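Local coordinates for PDZ domain protein (Parabacteroides distasonis, PDB 4L8N) that is of unknown function but binds magnesium and carries PDZ domains, which probably recognise peptides or proteins, beside a DUF4136 domain, at residues A[10-18]-A[29-40]. Sequence-based numbering, arbitrary orientation.
Sequences CRLGFTYDI and PVIKSIIPYSSA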
ATOM      1  N   CYS A  10      43.566   1.307  -4.013  1.00 97.70           N
ATOM      2  CA  CYS A  10      43.114   1.578  -2.650  1.00 96.39           C
ATOM      3  C   CYS A  10      41.628   1.836  -2.577  1.00 99.09           C
ATOM      4  O   CYS A  10      41.007   2.321  -3.528  1.00 99.90           O
ATOM      5  CB  CYS A  10      43.887   2.731  -2.042  1.00 98.50           C
ATOM      6  SG  CYS A  10      45.668   2.525  -2.138  1.00104.74           S
ATOM      7  N   ARG A  11      41.078   1.546  -1.401  1.00 92.77           N
ATOM      8  CA  ARG A  11      39.661   1.613  -1.079  1.00 89.42           C
ATOM      9  C   ARG A  11      39.477   2.076   0.346  1.00 90.53           C
ATOM     10  O   ARG A  11      40.369   1.910   1.184  1.00 90.79           O
ATOM     11  CB  ARG A  11      39.093   0.180  -1.223  1.00 87.07           C
ATOM     12  CG  ARG A  11      37.634   0.061  -1.639  1.00 97.86           C
ATOM     13  CD  ARG A  11      36.789  -0.734  -0.648  1.00106.07           C
ATOM     14  NE  ARG A  11      37.119  -2.164  -0.563  1.00116.39           N
ATOM     15  CZ  ARG A  11      37.770  -2.736   0.452  1.00130.88           C
ATOM     16  NH1 ARG A  11      38.203  -2.005   1.474  1.00117.48           N
ATOM     17  NH2 ARG A  11      38.003  -4.043   0.447  1.00114.61           N
ATOM     18  N   LEU A  12      38.309   2.626   0.638  1.00 84.78           N
ATOM     19  CA  LEU A  12      37.942   2.929   2.010  1.00 82.40           C
ATOM     20  C   LEU A  12      36.944   1.858   2.387  1.00 80.56           C
ATOM     21  O   LEU A  12      36.202   1.377   1.526  1.00 78.75           O
ATOM     22  CB  LEU A  12      37.423   4.345   2.190  1.00 83.05           C
ATOM     23  CG  LEU A  12      38.523   5.394   2.218  1.00 89.70           C
ATOM     24  CD1 LEU A  12      38.718   6.000   0.839  1.00 91.69           C
ATOM     25  CD2 LEU A  12      38.258   6.457   3.283  1.00 90.59           C
ATOM     26  N   GLY A  13      37.007   1.400   3.627  1.00 73.84           N
ATOM     27  CA  GLY A  13      36.165   0.298   4.077  1.00 69.77           C
ATOM     28  C   GLY A  13      34.692   0.570   4.289  1.00 66.13           C
ATOM     29  O   GLY A  13      34.104   0.021   5.229  1.00 64.23           O
ATOM     30  N   PHE A  14      34.069   1.363   3.403  1.00 60.30           N
ATOM     31  CA  PHE A  14      32.635   1.664   3.498  1.00 58.65           C
ATOM     32  C   PHE A  14      32.049   2.143   2.188  1.00 64.58           C
ATOM     33  O   PHE A  14      32.760   2.729   1.378  1.00 66.39           O
ATOM     34  CB  PHE A  14      32.347   2.722   4.595  1.00 59.72           C
ATOM     35  CG  PHE A  14      33.062   4.046   4.432  1.00 61.97           C
ATOM     36  CD1 PHE A  14      32.551   5.035   3.590  1.00 65.66           C
ATOM     37  CD2 PHE A  14      34.205   4.331   5.165  1.00 63.22           C
ATOM     38  CE1 PHE A  14      33.216   6.255   3.432  1.00 67.79           C
ATOM     39  CE2 PHE A  14      34.859   5.555   5.022  1.00 67.62           C
ATOM     40  CZ  PHE A  14      34.369   6.507   4.148  1.00 66.96           C
ATOM     41  N   THR A  15      30.731   1.955   2.021  1.00 61.56           N
ATOM     42  CA  THR A  15      29.934   2.469   0.897  1.00 62.15           C
ATOM     43  C   THR A  15      29.115   3.642   1.443  1.00 67.66           C
ATOM     44  O   THR A  15      28.751   3.636   2.620  1.00 67.43           O
ATOM     45  CB  THR A  15      29.057   1.376   0.246  1.00 68.45           C
ATOM     46  OG1 THR A  15      28.075   0.903   1.165  1.00 63.33           O
ATOM     47  CG2 THR A  15      29.866   0.204  -0.284  1.00 69.42           C
ATOM     48  N   TYR A  16      28.848   4.654   0.618  1.00 65.00           N
ATOM     49  CA  TYR A  16      28.095   5.827   1.061  1.00 63.74           C
ATOM     50  C   TYR A  16      27.211   6.418  -0.042  1.00 67.00           C
ATOM     51  O   TYR A  16      27.354   6.082  -1.222  1.00 67.95           O
ATOM     52  CB  TYR A  16      29.065   6.913   1.572  1.00 65.80           C
ATOM     53  CG  TYR A  16      29.845   7.621   0.477  1.00 70.00           C
ATOM     54  CD1 TYR A  16      31.070   7.123   0.031  1.00 72.70           C
ATOM     55  CD2 TYR A  16      29.379   8.808  -0.085  1.00 71.49           C
ATOM     56  CE1 TYR A  16      31.793   7.771  -0.970  1.00 74.25           C
ATOM     57  CE2 TYR A  16      30.081   9.448  -1.106  1.00 74.39           C
ATOM     58  CZ  TYR A  16      31.297   8.934  -1.533  1.00 85.31           C
ATOM     59  OH  TYR A  16      32.021   9.584  -2.509  1.00 91.18           O
ATOM     60  N   ASP A  17      26.344   7.356   0.360  1.00 61.80           N
ATOM     61  CA  ASP A  17      25.483   8.176  -0.480  1.00 61.55           C
ATOM     62  C   ASP A  17      25.730   9.628  -0.196  1.00 67.58           C
ATOM     63  O   ASP A  17      26.135   9.962   0.914  1.00 66.90           O
ATOM     64  CB  ASP A  17      24.016   7.902  -0.123  1.00 62.09           C
ATOM     65  CG  ASP A  17      23.325   6.731  -0.778  1.00 72.08           C
ATOM     66  OD1 ASP A  17      23.845   6.228  -1.807  1.00 75.65           O
ATOM     67  OD2 ASP A  17      22.230   6.363  -0.311  1.00 71.70           O
ATOM     68  N   ILE A  18      25.399  10.515  -1.132  1.00 67.10           N
ATOM     69  CA  ILE A  18      25.330  11.935  -0.807  1.00 68.50           C
ATOM     70  C   ILE A  18      23.834  12.079  -0.483  1.00 73.97           C
ATOM     71  O   ILE A  18      22.998  11.971  -1.388  1.00 75.13           O
ATOM     72  CB  ILE A  18      25.913  12.913  -1.870  1.00 73.17           C
ATOM     73  CG1 ILE A  18      27.452  12.895  -1.824  1.00 74.56           C
ATOM     74  CG2 ILE A  18      25.419  14.351  -1.645  1.00 73.95           C
ATOM     75  CD1 ILE A  18      28.080  12.056  -2.839  1.00 85.52           C
ATOM     76  N   PRO A  29      28.019  13.198   2.914  1.00 65.57           N
ATOM     77  CA  PRO A  29      28.094  11.734   2.762  1.00 63.02           C
ATOM     78  C   PRO A  29      27.528  11.009   3.993  1.00 64.32           C
ATOM     79  O   PRO A  29      27.827  11.390   5.125  1.00 65.67           O
ATOM     80  CB  PRO A  29      29.599  11.457   2.583  1.00 65.85           C
ATOM     81  CG  PRO A  29      30.267  12.790   2.510  1.00 72.42           C
ATOM     82  CD  PRO A  29      29.356  13.777   3.159  1.00 68.31           C
ATOM     83  N   VAL A  30      26.671   9.999   3.768  1.00 57.18           N
ATOM     84  CA  VAL A  30      26.052   9.158   4.797  1.00 54.42           C
ATOM     85  C   VAL A  30      26.475   7.732   4.489  1.00 59.72           C
ATOM     86  O   VAL A  30      26.214   7.246   3.385  1.00 59.65           O
ATOM     87  CB  VAL A  30      24.490   9.300   4.908  1.00 54.81           C
ATOM     88  CG1 VAL A  30      23.878   8.192   5.774  1.00 51.40           C
ATOM     89  CG2 VAL A  30      24.091  10.674   5.441  1.00 55.00           C
ATOM     90  N   ILE A  31      27.107   7.066   5.465  1.00 55.76           N
ATOM     91  CA  ILE A  31      27.610   5.701   5.341  1.00 54.16           C
ATOM     92  C   ILE A  31      26.454   4.711   5.298  1.00 59.43           C
ATOM     93  O   ILE A  31      25.648   4.686   6.220  1.00 57.91           O
ATOM     94  CB  ILE A  31      28.582   5.377   6.510  1.00 55.81           C
ATOM     95  CG1 ILE A  31      29.577   6.514   6.816  1.00 56.62           C
ATOM     96  CG2 ILE A  31      29.205   4.002   6.389  1.00 54.04           C
ATOM     97  CD1 ILE A  31      30.646   6.743   5.935  1.00 63.11           C
ATOM     98  N   LYS A  32      26.433   3.847   4.263  1.00 58.66           N
ATOM     99  CA  LYS A  32      25.413   2.826   4.033  1.00 58.37           C
ATOM    100  C   LYS A  32      25.834   1.438   4.538  1.00 66.09           C
ATOM    101  O   LYS A  32      24.984   0.649   4.988  1.00 67.34           O
ATOM    102  CB  LYS A  32      25.117   2.713   2.533  1.00 60.57           C
ATOM    103  CG  LYS A  32      24.336   3.868   1.932  1.00 74.76           C
ATOM    104  CD  LYS A  32      23.803   3.494   0.552  1.00 85.87           C
ATOM    105  CE  LYS A  32      24.874   3.306  -0.504  1.00 89.57           C
ATOM    106  NZ  LYS A  32      24.332   2.589  -1.686  1.00104.41           N
ATOM    107  N   SER A  33      27.113   1.090   4.347  1.00 62.00           N
ATOM    108  CA  SER A  33      27.623  -0.212   4.752  1.00 61.05           C
ATOM    109  C   SER A  33      29.100  -0.144   5.006  1.00 61.93           C
ATOM    110  O   SER A  33      29.799   0.628   4.363  1.00 61.80           O
ATOM    111  CB  SER A  33      27.326  -1.278   3.697  1.00 66.73           C
ATOM    112  OG  SER A  33      28.290  -1.205   2.660  1.00 81.83           O
ATOM    113  N   ILE A  34      29.565  -0.978   5.924  1.00 57.16           N
ATOM    114  CA  ILE A  34      30.950  -1.098   6.316  1.00 58.45           C
ATOM    115  C   ILE A  34      31.471  -2.400   5.749  1.00 63.14           C
ATOM    116  O   ILE A  34      30.787  -3.425   5.826  1.00 64.42           O
ATOM    117  CB  ILE A  34      31.038  -0.991   7.867  1.00 62.24           C
ATOM    118  CG1 ILE A  34      31.150   0.482   8.285  1.00 64.90           C
ATOM    119  CG2 ILE A  34      32.225  -1.738   8.439  1.00 62.95           C
ATOM    120  CD1 ILE A  34      29.926   1.123   8.405  1.00 76.30           C
ATOM    121  N   ILE A  35      32.659  -2.364   5.156  1.00 59.04           N
ATOM    122  CA  ILE A  35      33.244  -3.560   4.584  1.00 58.69           C
ATOM    123  C   ILE A  35      33.896  -4.396   5.711  1.00 61.88           C
ATOM    124  O   ILE A  35      34.750  -3.901   6.429  1.00 62.02           O
ATOM    125  CB  ILE A  35      34.195  -3.178   3.435  1.00 63.14           C
ATOM    126  CG1 ILE A  35      33.345  -2.698   2.247  1.00 63.48           C
ATOM    127  CG2 ILE A  35      35.108  -4.353   3.033  1.00 62.89           C
ATOM    128  CD1 ILE A  35      33.868  -1.590   1.538  1.00 73.33           C
ATOM    129  N   PRO A  36      33.471  -5.653   5.916  1.00 58.48           N
ATOM    130  CA  PRO A  36      34.055  -6.443   7.006  1.00 58.80           C
ATOM    131  C   PRO A  36      35.534  -6.646   6.831  1.00 66.31           C
ATOM    132  O   PRO A  36      36.015  -6.726   5.704  1.00 68.56           O
ATOM    133  CB  PRO A  36      33.326  -7.785   6.911  1.00 59.46           C
ATOM    134  CG  PRO A  36      32.041  -7.476   6.167  1.00 63.55           C
ATOM    135  CD  PRO A  36      32.419  -6.409   5.202  1.00 59.89           C
ATOM    136  N   TYR A  37      36.256  -6.715   7.954  1.00 62.78           N
ATOM    137  CA  TYR A  37      37.691  -6.966   8.003  1.00 62.86           C
ATOM    138  C   TYR A  37      38.506  -5.763   7.464  1.00 68.66           C
ATOM    139  O   TYR A  37      39.730  -5.882   7.313  1.00 70.46           O
ATOM    140  CB  TYR A  37      38.033  -8.292   7.265  1.00 63.09           C
ATOM    141  CG  TYR A  37      37.509  -9.515   7.991  1.00 63.84           C
ATOM    142  CD1 TYR A  37      38.081  -9.934   9.189  1.00 66.70           C
ATOM    143  CD2 TYR A  37      36.438 -10.249   7.488  1.00 63.37           C
ATOM    144  CE1 TYR A  37      37.604 -11.054   9.870  1.00 67.08           C
ATOM    145  CE2 TYR A  37      35.956 -11.380   8.155  1.00 63.70           C
ATOM    146  CZ  TYR A  37      36.544 -11.776   9.352  1.00 70.86           C
ATOM    147  OH  TYR A  37      36.084 -12.854  10.075  1.00 66.78           O
ATOM    148  N   SER A  38      37.855  -4.587   7.286  1.00 63.25           N
ATOM    149  CA  SER A  38      38.487  -3.351   6.796  1.00 63.00           C
ATOM    150  C   SER A  38      39.003  -2.465   7.936  1.00 67.72           C
ATOM    151  O   SER A  38      38.672  -2.675   9.103  1.00 67.38           O
ATOM    152  CB  SER A  38      37.509  -2.555   5.931  1.00 63.98           C
ATOM    153  OG  SER A  38      36.422  -2.005   6.662  1.00 63.33           O
ATOM    154  N   SER A  39      39.798  -1.454   7.585  1.00 66.10           N
ATOM    155  CA  SER A  39      40.363  -0.510   8.537  1.00 66.91           C
ATOM    156  C   SER A  39      39.290   0.443   9.036  1.00 68.62           C
ATOM    157  O   SER A  39      39.289   0.764  10.221  1.00 68.59           O
ATOM    158  CB  SER A  39      41.538   0.244   7.921  1.00 73.07           C
ATOM    159  OG  SER A  39      42.610  -0.637   7.623  1.00 82.06           O
ATOM    160  N   ALA A  40      38.361   0.870   8.156  1.00 63.32           N
ATOM    161  CA  ALA A  40      37.229   1.725   8.535  1.00 62.25           C
ATOM    162  C   ALA A  40      36.381   1.034   9.632  1.00 64.53           C
ATOM    163  O   ALA A  40      36.007   1.676  10.612  1.00 63.72           O
ATOM    164  CB  ALA A  40      36.379   2.028   7.317  1.00 62.19           C
TER
HETATM  165  O   HOH W   1      39.308   1.283   5.518  1.00 65.58           O
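The carbonyl oxygen of T15 is gripped by two successive amides: K32 N donates from 2.8 Å, and S33 N adds a weak bond. K32 and S33 thus both face T15, a classic beta bulge that shifts the antiparallel register between strands 14-18 and 29-34 by one residue. Beside it, T15 OG1 and S33 OG share a hydrogen bond of 2.6 Å; small hydroxyl residues suit this pair, whose side chains lie on the same face of the sheet. Further along, D17 and V30 exchange two backbone bonds. The D17 carboxylate crosses the K32 chain at about a right angle, with the bend at chi3 (-67°) bringing NZ to 3.7 Å from OD1, a long salt bridge; OD2 is held by Y291 OH and K293 NZ. With K32 replaced by an alanine, OD1 would probably lose this cation, and the carboxylate the methylenes lying against it.

On the other face, I31 CD1 sits over the F14 ring, 3.8 Å from its centroid, a CH-pi contact, while A40 CB meets the ring edge in plane. G13 brings its CA to 3.7 Å from A40 CB, where a side chain would collide with S38 and A40, and its carbonyl accepts I35 N. The branched, apolar I35 suits R11: CG2 lies over one guanidinium face, and CD1 reaches R11 CD (3.7 Å). I35 O accepts from S38 N and OG, closing the type II turn; S38 N-caps helix 39-43.

Within the antiparallel PDZ sheet, strand 8-18 also pairs with strand 91-101, while P29 bonds through its backbone to I51 of strand 50-54, which packs against F14 and I31.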